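PDB 1E5D: Rubredoxin\:oxygen oxidoreductase from Desulfovibrio gigas, which catalyses the four-electron reduction of dioxygen to two water molecules, using flavin mononucleotide and a diiron centre. Local coordinates for residues Arg21-His24 and Leu28-Met31; Pro200-Thr205 and Glu245-Lys250; Val228-Ala233 and Thr237-Lys242. One frame throughout, in Å; residues are numbered along the deposited sequence.

Contact 1. Residues Arg21-His24 and Leu28-Met31; sequences RDFH and LSPM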
loop_
_atom_site.group_PDB
_atom_site.type_symbol
_atom_site.label_atom_id
_atom_site.label_comp_id
_atom_site.label_asym_id
_atom_site.label_seq_id
_atom_site.Cartn_x
_atom_site.Cartn_y
_atom_site.Cartn_z
ATOM N N ARG A 21 -10.732 -10.921 8.951
ATOM C CA ARG A 21 -10.115 -9.619 9.230
ATOM C C ARG A 21 -9.923 -8.914 7.890
ATOM O O ARG A 21 -10.362 -7.777 7.730
ATOM C CB ARG A 21 -8.826 -9.764 10.020
ATOM C CG ARG A 21 -9.036 -10.376 11.399
ATOM C CD ARG A 21 -9.649 -9.340 12.344
ATOM N NE ARG A 21 -9.649 -9.853 13.711
ATOM C CZ ARG A 21 -10.537 -10.709 14.198
ATOM N NH1 ARG A 21 -11.529 -11.168 13.442
ATOM N NH2 ARG A 21 -10.430 -11.109 15.457
ATOM N N ASP A 22 -9.288 -9.624 6.968
ATOM C CA ASP A 22 -9.262 -9.204 5.572
ATOM C C ASP A 22 -10.664 -9.461 5.011
ATOM O O ASP A 22 -11.001 -10.602 4.698
ATOM C CB ASP A 22 -8.200 -9.926 4.758
ATOM C CG ASP A 22 -8.240 -9.683 3.265
ATOM O OD1 ASP A 22 -9.119 -8.970 2.736
ATOM O OD2 ASP A 22 -7.361 -10.224 2.548
ATOM N N PHE A 23 -11.454 -8.404 4.900
ATOM C CA PHE A 23 -12.803 -8.510 4.361
ATOM C C PHE A 23 -12.788 -8.317 2.848
ATOM O O PHE A 23 -12.634 -7.208 2.333
ATOM C CB PHE A 23 -13.733 -7.494 5.033
ATOM C CG PHE A 23 -15.205 -7.825 4.856
ATOM C CD1 PHE A 23 -15.779 -8.882 5.541
ATOM C CD2 PHE A 23 -15.994 -7.075 4.001
ATOM C CE1 PHE A 23 -17.115 -9.206 5.387
ATOM C CE2 PHE A 23 -17.335 -7.389 3.838
ATOM C CZ PHE A 23 -17.892 -8.450 4.530
ATOM N N HIS A 24 -12.934 -9.429 2.150
ATOM C CA HIS A 24 -13.052 -9.498 0.703
ATOM C C HIS A 24 -11.974 -8.759 -0.066
ATOM O O HIS A 24 -12.219 -8.331 -1.194
ATOM C CB HIS A 24 -14.440 -8.952 0.302
ATOM C CG HIS A 24 -15.509 -9.763 0.974
ATOM N ND1 HIS A 24 -16.808 -9.344 1.126
ATOM C CD2 HIS A 24 -15.440 -10.988 1.539
ATOM C CE1 HIS A 24 -17.504 -10.276 1.752
ATOM N NE2 HIS A 24 -16.692 -11.287 2.017
ATOM N N LEU A 28 -11.012 -3.844 6.024
ATOM C CA LEU A 28 -10.867 -4.651 7.222
ATOM C C LEU A 28 -12.189 -4.866 7.962
ATOM O O LEU A 28 -13.023 -3.967 8.011
ATOM C CB LEU A 28 -9.908 -4.013 8.224
ATOM C CG LEU A 28 -8.466 -3.803 7.776
ATOM C CD1 LEU A 28 -7.672 -3.233 8.940
ATOM C CD2 LEU A 28 -7.852 -5.095 7.263
ATOM N N SER A 29 -12.321 -6.051 8.539
ATOM C CA SER A 29 -13.446 -6.416 9.386
ATOM C C SER A 29 -12.934 -6.832 10.768
ATOM O O SER A 29 -12.886 -7.998 11.126
ATOM C CB SER A 29 -14.253 -7.536 8.746
ATOM O OG SER A 29 -13.616 -8.786 8.921
ATOM N N PRO A 30 -12.540 -5.817 11.525
ATOM C CA PRO A 30 -11.864 -6.018 12.802
ATOM C C PRO A 30 -12.734 -6.776 13.802
ATOM O O PRO A 30 -12.215 -7.357 14.754
ATOM C CB PRO A 30 -11.612 -4.606 13.321
ATOM C CG PRO A 30 -11.980 -3.663 12.234
ATOM C CD PRO A 30 -12.738 -4.398 11.183
ATOM N N MET A 31 -14.041 -6.767 13.583
ATOM C CA MET A 31 -14.979 -7.439 14.473
ATOM C C MET A 31 -15.550 -8.683 13.820
ATOM O O MET A 31 -16.558 -9.246 14.245
ATOM C CB MET A 31 -16.123 -6.497 14.850
ATOM C CG MET A 31 -15.908 -5.742 16.153
ATOM S SD MET A 31 -17.144 -4.461 16.435
ATOM C CE MET A 31 -17.027 -3.541 14.899
#

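Contact 2. Residues Pro200-Thr205 and Glu245-Lys250; sequences PYAPQT and EYAEQK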
loop_
_atom_site.group_PDB
_atom_site.type_symbol
_atom_site.label_atom_id
_atom_site.label_comp_id
_atom_site.label_asym_id
_atom_site.label_seq_id
_atom_site.Cartn_x
_atom_site.Cartn_y
_atom_site.Cartn_z
ATOM N N PRO A 200 -19.168 5.694 -2.696
ATOM C CA PRO A 200 -19.202 6.286 -4.046
ATOM C C PRO A 200 -20.619 6.369 -4.608
ATOM O O PRO A 200 -20.846 7.143 -5.546
ATOM C CB PRO A 200 -18.359 5.329 -4.887
ATOM C CG PRO A 200 -18.345 4.058 -4.099
ATOM C CD PRO A 200 -18.346 4.481 -2.651
ATOM N N TYR A 201 -21.567 5.614 -4.072
ATOM C CA TYR A 201 -22.947 5.629 -4.551
ATOM C C TYR A 201 -23.875 6.312 -3.560
ATOM O O TYR A 201 -25.012 5.919 -3.325
ATOM C CB TYR A 201 -23.417 4.199 -4.848
ATOM C CG TYR A 201 -22.350 3.438 -5.610
ATOM C CD1 TYR A 201 -22.156 3.688 -6.962
ATOM C CD2 TYR A 201 -21.555 2.496 -4.973
ATOM C CE1 TYR A 201 -21.188 3.004 -7.669
ATOM C CE2 TYR A 201 -20.585 1.809 -5.674
ATOM C CZ TYR A 201 -20.412 2.071 -7.015
ATOM O OH TYR A 201 -19.443 1.391 -7.717
ATOM N N ALA A 202 -23.362 7.376 -2.956
ATOM C CA ALA A 202 -24.164 8.243 -2.103
ATOM C C ALA A 202 -25.443 8.690 -2.804
ATOM O O ALA A 202 -26.532 8.526 -2.235
ATOM C CB ALA A 202 -23.307 9.426 -1.653
ATOM N N PRO A 203 -25.400 9.246 -4.009
ATOM C CA PRO A 203 -26.647 9.694 -4.652
ATOM C C PRO A 203 -27.656 8.560 -4.798
ATOM O O PRO A 203 -28.832 8.722 -4.474
ATOM C CB PRO A 203 -26.223 10.169 -6.040
ATOM C CG PRO A 203 -24.746 10.323 -6.000
ATOM C CD PRO A 203 -24.230 9.509 -4.860
ATOM N N GLN A 204 -27.201 7.412 -5.297
ATOM C CA GLN A 204 -28.152 6.307 -5.449
ATOM C C GLN A 204 -28.720 5.954 -4.078
ATOM O O GLN A 204 -29.879 5.588 -3.948
ATOM C CB GLN A 204 -27.516 5.082 -6.093
ATOM C CG GLN A 204 -27.222 5.268 -7.569
ATOM C CD GLN A 204 -25.948 6.040 -7.835
ATOM O OE1 GLN A 204 -25.495 6.847 -7.027
ATOM N NE2 GLN A 204 -25.337 5.805 -8.991
ATOM N N THR A 205 -27.845 6.101 -3.082
ATOM C CA THR A 205 -28.248 5.804 -1.717
ATOM C C THR A 205 -29.488 6.624 -1.380
ATOM O O THR A 205 -30.500 6.119 -0.904
ATOM C CB THR A 205 -27.131 6.128 -0.713
ATOM O OG1 THR A 205 -26.015 5.249 -0.917
ATOM C CG2 THR A 205 -27.619 5.907 0.709
ATOM N N GLU A 245 -27.751 10.254 6.413
ATOM C CA GLU A 245 -26.625 10.990 6.969
ATOM C C GLU A 245 -25.305 10.550 6.350
ATOM O O GLU A 245 -24.469 11.373 5.964
ATOM C CB GLU A 245 -26.591 10.783 8.479
ATOM C CG GLU A 245 -25.472 11.496 9.217
ATOM C CD GLU A 245 -25.580 11.251 10.717
ATOM O OE1 GLU A 245 -26.716 10.978 11.168
ATOM O OE2 GLU A 245 -24.548 11.334 11.417
ATOM N N TYR A 246 -25.085 9.236 6.250
ATOM C CA TYR A 246 -23.844 8.790 5.625
ATOM C C TYR A 246 -23.748 9.324 4.199
ATOM O O TYR A 246 -22.692 9.816 3.809
ATOM C CB TYR A 246 -23.712 7.260 5.609
ATOM C CG TYR A 246 -23.699 6.638 6.989
ATOM C CD1 TYR A 246 -23.265 7.392 8.077
ATOM C CD2 TYR A 246 -24.115 5.333 7.216
ATOM C CE1 TYR A 246 -23.238 6.861 9.353
ATOM C CE2 TYR A 246 -24.093 4.799 8.493
ATOM C CZ TYR A 246 -23.655 5.566 9.553
ATOM O OH TYR A 246 -23.622 5.066 10.833
ATOM N N ALA A 247 -24.826 9.217 3.430
ATOM C CA ALA A 247 -24.765 9.621 2.029
ATOM C C ALA A 247 -24.629 11.130 1.875
ATOM O O ALA A 247 -24.112 11.605 0.858
ATOM C CB ALA A 247 -26.002 9.139 1.278
ATOM N N GLU A 248 -25.100 11.886 2.867
ATOM C CA GLU A 248 -25.082 13.347 2.753
ATOM C C GLU A 248 -23.684 13.903 3.001
ATOM O O GLU A 248 -23.348 14.934 2.415
ATOM C CB GLU A 248 -26.121 13.987 3.682
ATOM C CG GLU A 248 -27.360 14.456 2.937
ATOM C CD GLU A 248 -28.587 14.675 3.787
ATOM O OE1 GLU A 248 -28.507 14.642 5.033
ATOM O OE2 GLU A 248 -29.675 14.892 3.202
ATOM N N GLN A 249 -22.881 13.240 3.821
ATOM C CA GLN A 249 -21.473 13.616 3.937
ATOM C C GLN A 249 -21.299 15.082 4.301
ATOM O O GLN A 249 -20.516 15.854 3.752
ATOM C CB GLN A 249 -20.759 13.280 2.619
ATOM C CG GLN A 249 -20.550 11.777 2.442
ATOM C CD GLN A 249 -20.014 11.428 1.068
ATOM O OE1 GLN A 249 -18.809 11.530 0.833
ATOM N NE2 GLN A 249 -20.880 11.032 0.143
ATOM N N LYS A 250 -22.099 15.494 5.288
ATOM C CA LYS A 250 -21.977 16.882 5.727
ATOM C C LYS A 250 -20.717 17.024 6.571
ATOM O O LYS A 250 -20.397 16.168 7.399
ATOM C CB LYS A 250 -23.225 17.306 6.496
ATOM C CG LYS A 250 -24.314 17.966 5.668
ATOM C CD LYS A 250 -24.102 17.716 4.181
ATOM C CE LYS A 250 -23.686 18.990 3.456
ATOM N NZ LYS A 250 -23.803 18.865 1.977
#

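Contact 3. Residues Val228-Ala233 and Thr237-Lys242; sequences VIFRGA and TFAVQK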
loop_
_atom_site.group_PDB
_atom_site.type_symbol
_atom_site.label_atom_id
_atom_site.label_comp_id
_atom_site.label_asym_id
_atom_site.label_seq_id
_atom_site.Cartn_x
_atom_site.Cartn_y
_atom_site.Cartn_z
ATOM N N VAL A 228 -25.929 -7.792 12.334
ATOM C CA VAL A 228 -27.161 -8.043 13.073
ATOM C C VAL A 228 -28.389 -7.569 12.310
ATOM O O VAL A 228 -28.323 -6.758 11.394
ATOM C CB VAL A 228 -27.141 -7.372 14.459
ATOM C CG1 VAL A 228 -26.024 -7.968 15.300
ATOM C CG2 VAL A 228 -26.977 -5.871 14.310
ATOM N N ILE A 229 -29.519 -8.125 12.730
ATOM C CA ILE A 229 -30.805 -7.739 12.168
ATOM C C ILE A 229 -31.368 -6.521 12.882
ATOM O O ILE A 229 -31.284 -6.439 14.112
ATOM C CB ILE A 229 -31.796 -8.911 12.275
ATOM C CG1 ILE A 229 -31.487 -10.034 11.279
ATOM C CG2 ILE A 229 -33.227 -8.422 12.135
ATOM C CD1 ILE A 229 -31.868 -11.406 11.795
ATOM N N PHE A 230 -31.930 -5.578 12.135
ATOM C CA PHE A 230 -32.563 -4.417 12.761
ATOM C C PHE A 230 -33.978 -4.781 13.194
ATOM O O PHE A 230 -34.853 -4.991 12.349
ATOM C CB PHE A 230 -32.568 -3.217 11.812
ATOM C CG PHE A 230 -31.163 -2.663 11.597
ATOM C CD1 PHE A 230 -30.624 -1.759 12.494
ATOM C CD2 PHE A 230 -30.411 -3.068 10.507
ATOM C CE1 PHE A 230 -29.343 -1.268 12.316
ATOM C CE2 PHE A 230 -29.129 -2.582 10.327
ATOM C CZ PHE A 230 -28.594 -1.687 11.233
ATOM N N ARG A 231 -34.167 -4.863 14.506
ATOM C CA ARG A 231 -35.438 -5.328 15.060
ATOM C C ARG A 231 -36.202 -4.208 15.744
ATOM O O ARG A 231 -35.793 -3.674 16.769
ATOM C CB ARG A 231 -35.164 -6.466 16.033
ATOM C CG ARG A 231 -36.364 -7.107 16.707
ATOM C CD ARG A 231 -35.983 -7.456 18.133
ATOM N NE ARG A 231 -35.744 -8.870 18.371
ATOM C CZ ARG A 231 -34.895 -9.344 19.272
ATOM N NH1 ARG A 231 -34.185 -8.520 20.030
ATOM N NH2 ARG A 231 -34.737 -10.650 19.436
ATOM N N GLY A 232 -37.337 -3.846 15.160
ATOM C CA GLY A 232 -38.164 -2.775 15.672
ATOM C C GLY A 232 -38.123 -1.545 14.786
ATOM O O GLY A 232 -37.067 -1.159 14.278
ATOM N N ALA A 233 -39.281 -0.918 14.596
ATOM C CA ALA A 233 -39.375 0.228 13.701
ATOM C C ALA A 233 -38.409 1.326 14.119
ATOM O O ALA A 233 -37.857 2.039 13.277
ATOM C CB ALA A 233 -40.801 0.751 13.656
ATOM N N THR A 237 -35.647 2.695 11.751
ATOM C CA THR A 237 -35.662 4.110 11.370
ATOM C C THR A 237 -34.273 4.694 11.589
ATOM O O THR A 237 -33.792 5.498 10.792
ATOM C CB THR A 237 -36.732 4.901 12.134
ATOM O OG1 THR A 237 -38.036 4.479 11.695
ATOM C CG2 THR A 237 -36.639 6.389 11.823
ATOM N N PHE A 238 -33.657 4.248 12.673
ATOM C CA PHE A 238 -32.254 4.551 12.938
ATOM C C PHE A 238 -31.399 4.214 11.718
ATOM O O PHE A 238 -30.686 5.085 11.209
ATOM C CB PHE A 238 -31.789 3.778 14.162
ATOM C CG PHE A 238 -30.329 3.942 14.528
ATOM C CD1 PHE A 238 -29.851 5.132 15.047
ATOM C CD2 PHE A 238 -29.445 2.891 14.351
ATOM C CE1 PHE A 238 -28.515 5.269 15.392
ATOM C CE2 PHE A 238 -28.112 3.021 14.696
ATOM C CZ PHE A 238 -27.641 4.211 15.219
ATOM N N ALA A 239 -31.470 2.972 11.240
ATOM C CA ALA A 239 -30.680 2.536 10.098
ATOM C C ALA A 239 -30.815 3.483 8.909
ATOM O O ALA A 239 -29.825 3.925 8.317
ATOM C CB ALA A 239 -31.067 1.128 9.648
ATOM N N VAL A 240 -32.061 3.784 8.552
ATOM C CA VAL A 240 -32.338 4.605 7.380
ATOM C C VAL A 240 -31.949 6.059 7.607
ATOM O O VAL A 240 -31.451 6.712 6.691
ATOM C CB VAL A 240 -33.830 4.535 6.996
ATOM C CG1 VAL A 240 -34.167 5.619 5.987
ATOM C CG2 VAL A 240 -34.149 3.156 6.460
ATOM N N GLN A 241 -32.176 6.544 8.823
ATOM C CA GLN A 241 -31.706 7.864 9.211
ATOM C C GLN A 241 -30.230 8.012 8.842
ATOM O O GLN A 241 -29.815 8.868 8.071
ATOM C CB GLN A 241 -31.871 8.046 10.712
ATOM C CG GLN A 241 -32.929 9.011 11.199
ATOM C CD GLN A 241 -32.794 9.260 12.696
ATOM O OE1 GLN A 241 -31.716 9.117 13.277
ATOM N NE2 GLN A 241 -33.905 9.632 13.322
ATOM N N LYS A 242 -29.453 7.112 9.429
ATOM C CA LYS A 242 -28.008 7.047 9.296
ATOM C C LYS A 242 -27.544 6.968 7.851
ATOM O O LYS A 242 -26.633 7.705 7.476
ATOM C CB LYS A 242 -27.513 5.838 10.105
ATOM C CG LYS A 242 -27.420 6.196 11.589
ATOM C CD LYS A 242 -26.128 6.963 11.854
ATOM C CE LYS A 242 -26.351 8.106 12.827
ATOM N NZ LYS A 242 -25.083 8.808 13.173
#

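Contact 1. Residues Arg21-His24 and Leu28-Met31
Residues Arg-21 to His-24 and Leu-28 to Met-31 form a small antiparallel beta hairpin, strand 22-23 paired with strand 27-28, beside the oxygen pocket and at the subunit interface. Asp-22 and Leu-28 are a non-hydrogen-bonded pair, and both side chains lie on the same face of this two-stranded sheet. Next to them Ser-29 N donates to Arg-21 O at 2.7 Å in a nearly straight bond. The same oxygen receives a CA-H...O contact from Leu-28 CA at 3.2 Å. Phe-23 and Ser-29 meet through their CB atoms, 3.7 Å apart. Phe-23 CG is anti to the backbone N (chi1 -162°); the near rim atom CD1 still touches Ser-29 CB, while the far end of the ring leads away. The ring meets His-226, a probable iron ligand, edge-to-face. Ser-29 OG is hydrogen-bonded to Ser-20 O, just before the hairpin. The Arg-21 chain bends at chi2 (-75°). One face of its guanidinium lies over Pro-30 O, with NE 3.7 Å from that oxygen, and NH1 bonds to Trp-18 O. His-24 belongs to the oxygen pocket; its NE2 is hydrogen-bonded to Tyr-35 OH, and its ring meets Trp-263 of the second subunit. The two segments are thus joined by one short, nearly straight backbone hydrogen bond, while the hydroxyl of Ser-29 and NH1 of Arg-21 each bond to a carbonyl just upstream.

Contact 2. Residues Pro200-Thr205 and Glu245-Lys250
Gln-249 reaches Ala-202 with the far end of its side chain, where the end of helix 233-248 meets the start of helix 202-214. From CB, CG runs anti to the carbonyl carbon (chi1 -73°), and the chain extends straight beyond it. At the tip NE2 and OE1 have different partners. NE2 lies 3.4 Å from Ala-202 CB and makes a weak bond back to Ala-247 O. OE1 accepts from Gln-335 N and Asn-199 ND2. Ala-202 CB also approaches Ala-247 O at 3.4 Å. Ala-202 CB and Ala-247 CB are 4.0 Å apart. The backbones come close here, with CA atoms of Ala-202 and Ala-247 separated by 4.4 Å. Thr-205 adds its methyl: CG2 is 3.7 Å from Ala-247 CB. Its hydroxyl turns back within its own helix, OG1 donating to Tyr-201 O at 2.7 Å from above the carbonyl plane. Tyr-201, at the N-cap position, thereby has its carbonyl gripped by both N and OG1 of Thr-205. OG1 is also bonded to Tyr-194 OH on helix 183-198. No hydrogen bond crosses between the segments. Small side chains let the helix ends approach closely, by van der Waals contact alone, and the buried Gln-249 amide finds its polar partners around them.

Contact 3. Residues Val228-Ala233 and Thr237-Lys242
The backbone runs from strand 230-231 through Gly-232, at the N-cap position with positive phi, straight into helix 233-248, whose first turn is closed by Thr-237 N donating to Ala-233 O at 2.8 Å. Thr-237 adds a second bond to this carbonyl through its side chain. Its OG1 is anti to the carbonyl carbon (chi1 -69°), beside the backbone N, and donates to Ala-233 O at 2.9 Å. The two donors approach the oxygen from opposite faces of the carbonyl plane. The backbone bond is bent, with 135° at the hydrogen. Ala-233 O is therefore gripped twice by one residue, at the exposed end of the contact.

The second meeting point is buried and apolar. The CB of Phe-230 points toward the helix, and Ala-239 CB sits over the centre of one ring face. This is a CH-pi contact, 3.9 Å from Ala-239 CB to the centroid of the Phe-230 ring. The methyl is only 8° off the ring normal. The nearest ring atom is CE1 of Phe-230, at 4.0 Å from Ala-239 CB.

Strand 230-231 is an outermost strand of the mixed six-stranded sheet in this chain, and pairs antiparallel with strand 221-224. Phe-230 is backbone-bonded to Ile-222 there, and Ala-239 also packs on the Ile-222 side chain. Helix 183-198 contributes Leu-186 and Met-190 to the surroundings of the Phe-230 ring. Phe-238, one residue before Ala-239, packs on Val-183 and Glu-187 of the same helix. Helix 233-248 thus lies against both the sheet edge and helix 183-198.

In the fold
From the N terminus, contact 1 comes first and closes a short hairpin, with three residues between its segments, ahead of strand 33-40. It stands in series with the other two, its centre about 23 Å from each of theirs. Contact 2 opens at the start of helix 202-214 and closes only at the end of helix 233-248. Contact 3 is nested inside that loop and closes a short turn from strand 230-231 into the same helix. Helix 233-248 thus meets an edge strand of the six-stranded sheet near its start and helix 202-214 at its far end, shortly before strand 254-259 of the five-stranded parallel sheet.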